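Local coordinates for protein glycosyl hydrolase, family 8 (Clostridium perfringens, PDB 3REN) that acts as an alpha-amylase, probably hydrolysing alpha-linked glucans, and is built on an (alpha/alpha)6-barrel fold, at residues E83-D86 / I87-M91; Y173-L176 / P177-K180; Q279-P283 / S284-N288; Y334-D337 / N338-L342. All blocks are in the same frame, centred on the assembly; numbering follows the deposited sequence.

Contact 1. Residues E83-D86 / I87-M91; sequences EHFD and IVKEM. With EDO (1,2-ethanediol), chain H; EDO (1,2-ethanediol), chain I.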
loop_
_atom_site.group_PDB
_atom_site.type_symbol
_atom_site.label_atom_id
_atom_site.label_comp_id
_atom_site.label_asym_id
_atom_site.label_seq_id
_atom_site.Cartn_x
_atom_site.Cartn_y
_atom_site.Cartn_z
ATOM N N GLU A 83 15.524 11.724 1.830
ATOM C CA GLU A 83 14.998 12.495 2.923
ATOM C C GLU A 83 14.000 11.658 3.743
ATOM O O GLU A 83 13.958 11.755 4.976
ATOM C CB GLU A 83 14.380 13.789 2.384
ATOM C CG GLU A 83 13.689 14.622 3.428
ATOM C CD GLU A 83 13.235 15.967 2.866
ATOM O OE1 GLU A 83 13.859 16.424 1.874
ATOM O OE2 GLU A 83 12.257 16.559 3.400
ATOM N N HIS A 84 13.221 10.805 3.064
ATOM C CA HIS A 84 12.267 9.943 3.759
ATOM C C HIS A 84 12.936 8.687 4.334
ATOM O O HIS A 84 12.578 8.256 5.442
ATOM C CB HIS A 84 11.067 9.634 2.860
ATOM C CG HIS A 84 10.236 10.852 2.631
ATOM N ND1 HIS A 84 9.238 11.233 3.496
ATOM C CD2 HIS A 84 10.361 11.859 1.727
ATOM C CE1 HIS A 84 8.746 12.395 3.108
ATOM N NE2 HIS A 84 9.419 12.799 2.042
ATOM N N PHE A 85 13.903 8.122 3.602
ATOM C CA PHE A 85 14.738 7.036 4.154
ATOM C C PHE A 85 15.405 7.472 5.485
ATOM O O PHE A 85 15.382 6.737 6.452
ATOM C CB PHE A 85 15.757 6.572 3.124
ATOM C CG PHE A 85 16.607 5.416 3.568
ATOM C CD1 PHE A 85 16.092 4.390 4.364
ATOM C CD2 PHE A 85 17.931 5.331 3.162
ATOM C CE1 PHE A 85 16.873 3.326 4.770
ATOM C CE2 PHE A 85 18.713 4.237 3.560
ATOM C CZ PHE A 85 18.166 3.242 4.378
ATOM N N ASP A 86 15.965 8.679 5.550
ATOM C CA ASP A 86 16.522 9.167 6.835
ATOM C C ASP A 86 15.546 9.168 8.010
ATOM O O ASP A 86 15.931 8.838 9.140
ATOM C CB ASP A 86 17.101 10.559 6.699
ATOM C CG ASP A 86 18.417 10.571 5.961
ATOM O OD1 ASP A 86 19.041 9.502 5.713
ATOM O OD2 ASP A 86 18.807 11.679 5.612
ATOM N N ILE A 87 14.302 9.558 7.759
ATOM C CA ILE A 87 13.248 9.412 8.784
ATOM C C ILE A 87 12.990 7.949 9.175
ATOM O O ILE A 87 12.837 7.636 10.352
ATOM C CB ILE A 87 11.930 10.076 8.310
ATOM C CG1 ILE A 87 12.116 11.597 8.339
ATOM C CG2 ILE A 87 10.729 9.614 9.154
ATOM C CD1 ILE A 87 11.265 12.348 7.308
ATOM N N VAL A 88 12.925 7.051 8.189
ATOM C CA VAL A 88 12.733 5.622 8.468
ATOM C C VAL A 88 13.879 5.018 9.331
ATOM O O VAL A 88 13.640 4.240 10.269
ATOM C CB VAL A 88 12.554 4.867 7.124
ATOM C CG1 VAL A 88 12.798 3.410 7.260
ATOM C CG2 VAL A 88 11.131 5.131 6.605
ATOM N N LYS A 89 15.116 5.375 9.008
ATOM C CA LYS A 89 16.261 4.807 9.744
ATOM C C LYS A 89 16.079 5.069 11.232
ATOM O O LYS A 89 16.355 4.181 12.037
ATOM C CB LYS A 89 17.602 5.361 9.244
ATOM C CG LYS A 89 17.886 4.901 7.798
ATOM C CD LYS A 89 19.342 4.925 7.427
ATOM C CE LYS A 89 19.878 6.289 7.114
ATOM N NZ LYS A 89 21.362 6.194 6.774
ATOM N N GLU A 90 15.568 6.255 11.580
ATOM C CA GLU A 90 15.356 6.623 12.982
ATOM C C GLU A 90 14.171 5.911 13.617
ATOM O O GLU A 90 13.996 5.934 14.845
ATOM C CB GLU A 90 15.273 8.159 13.177
ATOM C CG GLU A 90 16.585 8.909 12.772
ATOM C CD GLU A 90 17.852 8.309 13.397
ATOM O OE1 GLU A 90 18.825 8.020 12.644
ATOM O OE2 GLU A 90 17.886 8.119 14.639
HETATM N N MSE A 91 13.343 5.283 12.783
HETATM C CA MSE A 91 12.217 4.505 13.304
HETATM C C MSE A 91 12.630 3.043 13.505
HETATM O O MSE A 91 11.805 2.229 13.984
HETATM C CB MSE A 91 10.992 4.617 12.365
HETATM C CG MSE A 91 10.432 6.040 12.311
HETATM SE SE MSE A 91 8.956 6.264 11.117
HETATM C CE MSE A 91 7.554 5.277 12.100
HETATM C C1 EDO H . 10.096 14.963 5.360
HETATM O O1 EDO H . 11.025 16.053 5.540
HETATM C C2 EDO H . 8.666 15.499 5.309
HETATM O O2 EDO H . 8.618 16.577 4.346
HETATM C C1 EDO I . 7.725 15.932 0.986
HETATM O O1 EDO I . 8.885 15.122 1.197
HETATM C C2 EDO I . 6.475 15.077 1.166
HETATM O O2 EDO I . 6.320 14.800 2.553
HETATM O O HOH W 1 18.548 9.193 9.928
#
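One turn apart on helix 78-89, one of the helices of the (alpha/alpha)6 barrel, Phe-85 and Lys-89 pack side chain on side chain. The aliphatic part of the lysine runs over one face of the phenyl ring, with CG 3.9 Å from the ring centroid in a CH-pi contact displaced toward the rim. Phe-85 CG stands anti to the backbone N (chi1 -177°), which turns the ring along the helix toward Lys-89. At the ring's edge lies Val-88, its CG1 4.5 Å from Phe-85 CD1. Tyr-138 of helix 133-150 meets Phe-85 edge-to-face, so an aromatic residue suits this buried side. Underneath runs the usual i to i+4 ladder: Lys-89 N donates to Phe-85 O at 2.9 Å, and Val-88 N to His-84 O at 3.0 Å.

On the outer side a water joins Asp-86 to Glu-90, giving hydrogens to Asp-86 O (2.8 Å) and Glu-90 OE1 (3.0 Å). Ile-87 CD1 rests 3.5 Å from C1 of a 1,2-ethanediol, probably from the crystallisation liquor, whose O1 donates a hydrogen bond to Glu-83 OE2. His-84 NE2 is hydrogen-bonded to O1 of a second diol, and its ND1 to Glu-65 of helix 62-74, which anchors the ring.

Lysine thus serves two environments. Its methylenes cover the aromatic ring, while NZ comes to 4.2 Å from Asp-86 OD1, beyond a salt bridge, and makes a weak hydrogen bond to Tyr-134 OH. The Asp-86 carboxylate therefore probably steadies the ammonium group through charge at a distance more than through direct bonding.

Contact 2. Residues Y173-L176 / P177-K180; sequences YLDL and PTMK
Asp-175 reaches forward to Thr-178 with its carboxylate, the two side chains meeting obliquely. A chi1 of -168° points the carboxylate away from the residue's own N and swings OD1 over the first turn that follows, where it accepts a weak bond from Thr-178 N at 3.3 Å. The other oxygen, OD2, stands 2.8 Å from Thr-178 OG1, a hydroxyl that is hydrogen-bonded to Leu-117 O of helix 113-130.

This is an N-cap: Asp-175 closes the start of helix 176-185, one of the helices of the (alpha/alpha)6 barrel, after two successive inverse gamma turns centred on Leu-174 and Asp-175. Aspartate suits the place because a short carboxylate can accept from the amides at a helix start, which lack the usual i-4 carbonyl partner. Pro-177 suits the first turn as well, since its nitrogen has no hydrogen to satisfy; its ring necessarily crowds CB of Leu-176, the residue before it.

Selenomethionine at Met-179 stretches back along the turn. Its chain is extended beyond CG (chi3 -175°), which carries CE to within 4.0 Å of Leu-174 CD2. Leu-174 and Met-179 both touch Ser-196 of helix 188-201, whereas Leu-176, modelled in a nearly eclipsed conformation and so doubtful in detail, touches Asn-197. From the backbone, Met-179 N donates to Asp-175 O at 3.1 Å.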
loop_
_atom_site.group_PDB
_atom_site.type_symbol
_atom_site.label_atom_id
_atom_site.label_comp_id
_atom_site.label_asym_id
_atom_site.label_seq_id
_atom_site.Cartn_x
_atom_site.Cartn_y
_atom_site.Cartn_z
ATOM N N TYR A 173 -0.561 -8.614 3.088
ATOM C CA TYR A 173 0.817 -8.512 3.634
ATOM C C TYR A 173 1.820 -9.368 2.858
ATOM O O TYR A 173 3.032 -9.168 2.992
ATOM C CB TYR A 173 0.873 -8.998 5.077
ATOM C CG TYR A 173 0.418 -8.005 6.131
ATOM C CD1 TYR A 173 -0.725 -7.237 5.959
ATOM C CD2 TYR A 173 1.120 -7.881 7.329
ATOM C CE1 TYR A 173 -1.134 -6.360 6.947
ATOM C CE2 TYR A 173 0.719 -7.017 8.312
ATOM C CZ TYR A 173 -0.402 -6.262 8.114
ATOM O OH TYR A 173 -0.815 -5.398 9.109
ATOM N N LEU A 174 1.339 -10.341 2.096
ATOM C CA LEU A 174 2.243 -11.259 1.383
ATOM C C LEU A 174 2.723 -10.625 0.080
ATOM O O LEU A 174 2.168 -10.885 -1.015
ATOM C CB LEU A 174 1.598 -12.634 1.153
ATOM C CG LEU A 174 1.196 -13.309 2.467
ATOM C CD1 LEU A 174 0.318 -14.482 2.143
ATOM C CD2 LEU A 174 2.424 -13.722 3.290
ATOM N N ASP A 175 3.753 -9.773 0.231
ATOM C CA ASP A 175 4.282 -8.932 -0.828
ATOM C C ASP A 175 5.196 -9.785 -1.718
ATOM O O ASP A 175 6.412 -9.757 -1.599
ATOM C CB ASP A 175 5.082 -7.825 -0.149
ATOM C CG ASP A 175 5.475 -6.695 -1.072
ATOM O OD1 ASP A 175 5.512 -6.868 -2.309
ATOM O OD2 ASP A 175 5.783 -5.600 -0.527
ATOM N N LEU A 176 4.586 -10.474 -2.640
ATOM C CA LEU A 176 5.276 -11.362 -3.518
ATOM C C LEU A 176 6.400 -10.671 -4.292
ATOM O O LEU A 176 7.423 -11.244 -4.406
ATOM C CB LEU A 176 4.313 -11.995 -4.515
ATOM C CG LEU A 176 3.668 -13.330 -4.185
ATOM C CD1 LEU A 176 3.654 -13.692 -2.805
ATOM C CD2 LEU A 176 2.501 -13.808 -4.983
ATOM N N PRO A 177 6.205 -9.460 -4.792
ATOM C CA PRO A 177 7.284 -8.811 -5.545
ATOM C C PRO A 177 8.531 -8.586 -4.697
ATOM O O PRO A 177 9.633 -8.792 -5.192
ATOM C CB PRO A 177 6.674 -7.453 -5.987
ATOM C CG PRO A 177 5.211 -7.747 -6.000
ATOM C CD PRO A 177 4.980 -8.652 -4.818
ATOM N N THR A 178 8.358 -8.173 -3.447
ATOM C CA THR A 178 9.493 -7.981 -2.558
ATOM C C THR A 178 10.177 -9.340 -2.303
ATOM O O THR A 178 11.403 -9.437 -2.328
ATOM C CB THR A 178 9.029 -7.338 -1.238
ATOM O OG1 THR A 178 8.368 -6.083 -1.513
ATOM C CG2 THR A 178 10.207 -7.105 -0.316
HETATM N N MSE A 179 9.395 -10.394 -2.070
HETATM C CA MSE A 179 9.981 -11.717 -1.797
HETATM C C MSE A 179 10.762 -12.252 -3.011
HETATM O O MSE A 179 11.775 -12.931 -2.857
HETATM C CB MSE A 179 8.930 -12.739 -1.326
HETATM C CG MSE A 179 8.338 -12.394 0.032
HETATM SE SE MSE A 179 6.703 -13.424 0.244
HETATM C CE MSE A 179 6.018 -12.728 1.917
ATOM N N LYS A 180 10.253 -11.985 -4.202
ATOM C CA LYS A 180 10.947 -12.291 -5.437
ATOM C C LYS A 180 12.262 -11.508 -5.503
ATOM O O LYS A 180 13.320 -12.101 -5.682
ATOM C CB LYS A 180 10.086 -11.896 -6.622
ATOM C CG LYS A 180 10.741 -12.183 -7.987
ATOM C CD LYS A 180 9.682 -12.361 -9.031
ATOM C CE LYS A 180 10.333 -12.668 -10.364
ATOM N NZ LYS A 180 9.276 -13.036 -11.311
#

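Contact 3. Residues Q279-P283 / S284-N288; sequences QIESP and SIYSN
The backbone is extended through Glu-281 and Ser-282 and turns helical at Pro-283, psi changing from 134° at Ser-282 to -29° at the proline. Here begins helix 283-296, a helix of the (alpha/alpha)6 barrel. Ser-282 is its N-cap, and the first regular bond follows at once, from Tyr-286 N to Ser-282 O at 3.3 Å. Proline is well placed in the first position of a helix, where its missing N-H costs no bond and its ring already favours the helical phi.

The cap itself is made by the Ser-282 hydroxyl. Rotated to a chi1 of 153°, it folds over the helix start, and OG accepts two weak bonds, from Ser-284 N at 3.0 Å and from Ile-285 N at 3.4 Å. Ser-284 sends its own OG away to Asp-337 of helix 335-346.

Glu-281 and Tyr-286 tie the loop to the helix on another side. Glu-281 OE1 meets the phenol at the ring's edge, in its plane, and the carboxylate is turned nearly perpendicular to the ring. Tyr-286 OH donates to this oxygen; the modelled separation is very short, so its exact length is doubtful. The same hydroxyl is hydrogen-bonded to Leu-265 N, and Glu-281 OE2 has a weak bond to Tyr-312 OH, which together help to fix both groups.

At the first residue of the helix, Pro-283 O is gripped twice by Ser-287, one turn later: Ser-287 N at 2.8 Å and Ser-287 OG, also 2.8 Å from that oxygen, approach from opposite faces of the carbonyl plane.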
loop_
_atom_site.group_PDB
_atom_site.type_symbol
_atom_site.label_atom_id
_atom_site.label_comp_id
_atom_site.label_asym_id
_atom_site.label_seq_id
_atom_site.Cartn_x
_atom_site.Cartn_y
_atom_site.Cartn_z
ATOM N N GLN A 279 -21.723 1.031 0.230
ATOM C CA GLN A 279 -21.805 2.167 -0.697
ATOM C C GLN A 279 -20.524 2.998 -0.716
ATOM O O GLN A 279 -20.454 4.051 -1.376
ATOM C CB GLN A 279 -22.948 3.085 -0.295
ATOM C CG GLN A 279 -24.297 2.620 -0.771
ATOM C CD GLN A 279 -25.397 3.500 -0.181
ATOM O OE1 GLN A 279 -25.736 3.380 1.003
ATOM N NE2 GLN A 279 -25.936 4.405 -1.000
ATOM N N ILE A 280 -19.521 2.538 0.012
ATOM C CA ILE A 280 -18.331 3.347 0.241
ATOM C C ILE A 280 -17.319 3.148 -0.884
ATOM O O ILE A 280 -16.901 2.024 -1.152
ATOM C CB ILE A 280 -17.686 3.038 1.627
ATOM C CG1 ILE A 280 -18.709 3.240 2.769
ATOM C CG2 ILE A 280 -16.399 3.886 1.868
ATOM C CD1 ILE A 280 -19.503 4.565 2.755
ATOM N N GLU A 281 -16.939 4.252 -1.527
ATOM C CA GLU A 281 -15.835 4.251 -2.469
ATOM C C GLU A 281 -14.558 4.766 -1.746
ATOM O O GLU A 281 -14.649 5.416 -0.717
ATOM C CB GLU A 281 -16.148 5.177 -3.631
ATOM C CG GLU A 281 -17.149 4.656 -4.661
ATOM C CD GLU A 281 -17.426 5.740 -5.686
ATOM O OE1 GLU A 281 -16.926 5.631 -6.823
ATOM O OE2 GLU A 281 -18.090 6.738 -5.321
ATOM N N SER A 282 -13.389 4.509 -2.316
ATOM C CA SER A 282 -12.124 4.916 -1.693
ATOM C C SER A 282 -11.088 5.250 -2.766
ATOM O O SER A 282 -10.926 4.496 -3.693
ATOM C CB SER A 282 -11.646 3.726 -0.822
ATOM O OG SER A 282 -10.252 3.689 -0.655
ATOM N N PRO A 283 -10.360 6.373 -2.635
ATOM C CA PRO A 283 -9.238 6.611 -3.562
ATOM C C PRO A 283 -8.212 5.450 -3.595
ATOM O O PRO A 283 -7.576 5.244 -4.612
ATOM C CB PRO A 283 -8.559 7.865 -2.976
ATOM C CG PRO A 283 -9.666 8.534 -2.158
ATOM C CD PRO A 283 -10.480 7.427 -1.604
ATOM N N SER A 284 -8.052 4.710 -2.494
ATOM C CA SER A 284 -7.079 3.595 -2.453
ATOM C C SER A 284 -7.497 2.426 -3.331
ATOM O O SER A 284 -6.652 1.757 -3.935
ATOM C CB SER A 284 -6.865 3.125 -1.017
ATOM O OG SER A 284 -6.177 4.129 -0.311
ATOM N N ILE A 285 -8.800 2.167 -3.382
ATOM C CA ILE A 285 -9.355 1.157 -4.284
ATOM C C ILE A 285 -9.056 1.556 -5.720
ATOM O O ILE A 285 -8.463 0.780 -6.492
ATOM C CB ILE A 285 -10.860 1.081 -4.137
ATOM C CG1 ILE A 285 -11.222 0.655 -2.722
ATOM C CG2 ILE A 285 -11.470 0.136 -5.205
ATOM C CD1 ILE A 285 -11.086 -0.776 -2.512
ATOM N N TYR A 286 -9.479 2.780 -6.088
ATOM C CA TYR A 286 -9.252 3.253 -7.478
ATOM C C TYR A 286 -7.784 3.317 -7.866
ATOM O O TYR A 286 -7.428 2.972 -8.991
ATOM C CB TYR A 286 -9.949 4.595 -7.736
ATOM C CG TYR A 286 -11.462 4.450 -7.760
ATOM C CD1 TYR A 286 -12.073 3.492 -8.582
ATOM C CD2 TYR A 286 -12.268 5.234 -6.943
ATOM C CE1 TYR A 286 -13.469 3.326 -8.620
ATOM C CE2 TYR A 286 -13.683 5.090 -6.968
ATOM C CZ TYR A 286 -14.263 4.131 -7.813
ATOM O OH TYR A 286 -15.629 3.980 -7.853
ATOM N N SER A 287 -6.940 3.748 -6.922
ATOM C CA SER A 287 -5.483 3.720 -7.109
ATOM C C SER A 287 -4.964 2.373 -7.470
ATOM O O SER A 287 -4.184 2.257 -8.412
ATOM C CB SER A 287 -4.754 4.211 -5.853
ATOM O OG SER A 287 -5.044 5.582 -5.639
ATOM N N ASN A 288 -5.386 1.334 -6.735
ATOM C CA ASN A 288 -4.890 0.007 -6.997
ATOM C C ASN A 288 -5.366 -0.536 -8.337
ATOM O O ASN A 288 -4.614 -1.216 -9.043
ATOM C CB ASN A 288 -5.312 -0.942 -5.852
ATOM C CG ASN A 288 -4.387 -0.827 -4.648
ATOM O OD1 ASN A 288 -3.297 -0.290 -4.759
ATOM N ND2 ASN A 288 -4.824 -1.321 -3.492
#

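Contact 4. Residues Y334-D337 / N338-L342; sequences YSFD and NLNAL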
loop_
_atom_site.group_PDB
_atom_site.type_symbol
_atom_site.label_atom_id
_atom_site.label_comp_id
_atom_site.label_asym_id
_atom_site.label_seq_id
_atom_site.Cartn_x
_atom_site.Cartn_y
_atom_site.Cartn_z
ATOM N N TYR A 334 -7.038 11.270 5.191
ATOM C CA TYR A 334 -6.181 10.134 5.493
ATOM C C TYR A 334 -4.989 10.084 4.555
ATOM O O TYR A 334 -5.171 9.992 3.342
ATOM C CB TYR A 334 -6.971 8.787 5.443
ATOM C CG TYR A 334 -7.795 8.641 6.694
ATOM C CD1 TYR A 334 -9.020 9.293 6.833
ATOM C CD2 TYR A 334 -7.285 7.935 7.798
ATOM C CE1 TYR A 334 -9.749 9.215 8.039
ATOM C CE2 TYR A 334 -7.996 7.843 8.993
ATOM C CZ TYR A 334 -9.225 8.484 9.103
ATOM O OH TYR A 334 -9.920 8.385 10.292
ATOM N N SER A 335 -3.781 10.112 5.115
ATOM C CA SER A 335 -2.566 10.089 4.317
ATOM C C SER A 335 -2.585 8.890 3.391
ATOM O O SER A 335 -2.178 8.960 2.233
ATOM C CB SER A 335 -1.322 10.053 5.229
ATOM O OG SER A 335 -1.340 8.882 6.060
ATOM N N PHE A 336 -3.048 7.767 3.903
ATOM C CA PHE A 336 -3.014 6.540 3.103
ATOM C C PHE A 336 -3.716 6.671 1.725
ATOM O O PHE A 336 -3.174 6.225 0.696
ATOM C CB PHE A 336 -3.586 5.372 3.911
ATOM C CG PHE A 336 -3.521 4.051 3.204
ATOM C CD1 PHE A 336 -2.301 3.413 3.003
ATOM C CD2 PHE A 336 -4.701 3.419 2.785
ATOM C CE1 PHE A 336 -2.236 2.157 2.364
ATOM C CE2 PHE A 336 -4.663 2.178 2.153
ATOM C CZ PHE A 336 -3.444 1.536 1.925
ATOM N N ASP A 337 -4.893 7.293 1.700
ATOM C CA ASP A 337 -5.598 7.486 0.429
ATOM C C ASP A 337 -4.902 8.453 -0.489
ATOM O O ASP A 337 -4.855 8.230 -1.692
ATOM C CB ASP A 337 -7.035 7.933 0.656
ATOM C CG ASP A 337 -7.906 6.804 1.177
ATOM O OD1 ASP A 337 -7.667 5.636 0.791
ATOM O OD2 ASP A 337 -8.792 7.088 1.990
ATOM N N ASN A 338 -4.350 9.517 0.092
ATOM C CA ASN A 338 -3.604 10.507 -0.658
ATOM C C ASN A 338 -2.318 9.964 -1.287
ATOM O O ASN A 338 -2.035 10.239 -2.461
ATOM C CB ASN A 338 -3.353 11.754 0.198
ATOM C CG ASN A 338 -4.628 12.561 0.396
ATOM O OD1 ASN A 338 -4.902 13.459 -0.380
ATOM N ND2 ASN A 338 -5.439 12.203 1.414
ATOM N N LEU A 339 -1.564 9.172 -0.520
ATOM C CA LEU A 339 -0.330 8.570 -1.047
ATOM C C LEU A 339 -0.582 7.518 -2.137
ATOM O O LEU A 339 0.195 7.421 -3.123
ATOM C CB LEU A 339 0.519 7.988 0.090
ATOM C CG LEU A 339 1.116 9.056 0.993
ATOM C CD1 LEU A 339 1.400 8.414 2.391
ATOM C CD2 LEU A 339 2.395 9.702 0.299
ATOM N N ASN A 340 -1.643 6.723 -1.970
ATOM C CA ASN A 340 -1.963 5.711 -2.986
ATOM C C ASN A 340 -2.378 6.419 -4.280
ATOM O O ASN A 340 -1.920 6.049 -5.368
ATOM C CB ASN A 340 -3.043 4.739 -2.491
ATOM C CG ASN A 340 -2.480 3.661 -1.570
ATOM O OD1 ASN A 340 -1.372 3.176 -1.792
ATOM N ND2 ASN A 340 -3.233 3.286 -0.539
ATOM N N ALA A 341 -3.163 7.491 -4.141
ATOM C CA ALA A 341 -3.554 8.321 -5.300
ATOM C C ALA A 341 -2.334 8.924 -5.995
ATOM O O ALA A 341 -2.312 9.040 -7.213
ATOM C CB ALA A 341 -4.504 9.448 -4.869
ATOM N N LEU A 342 -1.330 9.319 -5.218
ATOM C CA LEU A 342 -0.112 9.880 -5.805
ATOM C C LEU A 342 0.609 8.842 -6.656
ATOM O O LEU A 342 1.001 9.124 -7.787
ATOM C CB LEU A 342 0.776 10.512 -4.705
ATOM C CG LEU A 342 2.057 11.190 -5.152
ATOM C CD1 LEU A 342 1.751 12.488 -5.885
ATOM C CD2 LEU A 342 2.975 11.432 -3.942
#
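Over one face of the Phe-336 ring sits the amide nitrogen of Asn-340, one turn later on helix 335-346 of the (alpha/alpha)6 barrel. Asn-340 ND2 lies 3.0 Å from CZ of Phe-336, displaced toward the rim, and the amide stands nearly upright on the ring, the planes 81° apart. Asparagine suits the spot because ND2 can lie over the ring while hydrogen-bonding to Ser-284 OG; phenylalanine suits its own because the apolar ring also packs on Leu-67 of helix 62-74.

The second flat group is the Asn-338 amide, buried near the N-cap residue Tyr-334. Its OD1 is satisfied by Phe-325 N. On the backbone, Leu-339 N donates to Ser-335 O at 2.8 Å and Ala-341 N to Asp-337 O at 3.1 Å.

Tyr-334 O gathers two donors from Asn-338: a weak bond from N at 3.4 Å, and a shorter one from ND2 at 2.9 Å. The acceptor lies in the plane of the Asn-338 amide, yet ND2 stands above the carbonyl plane, 53° out of it.

Along the chain the four contacts come in numerical order without overlap, each within or at the start of a different helix of the (alpha/alpha)6 barrel. Contact 1 lies near the end of helix 78-89, whereas contacts 2, 3 and 4 are at the N-terminal ends of helices 176-185, 283-296 and 335-346. Contacts 3 and 4, their centres about 10 Å apart, touch through serine, aspartate and asparagine side chains. Contacts 1 and 3 lie on opposite sides of the chain's centre, nearest atoms about 17 Å apart. The centre of contact 2 is about 22 Å from those of contacts 1 and 3 and about 21 Å from that of contact 4, touching none. Polar side chains thus tie helices 283-296 and 335-346 together.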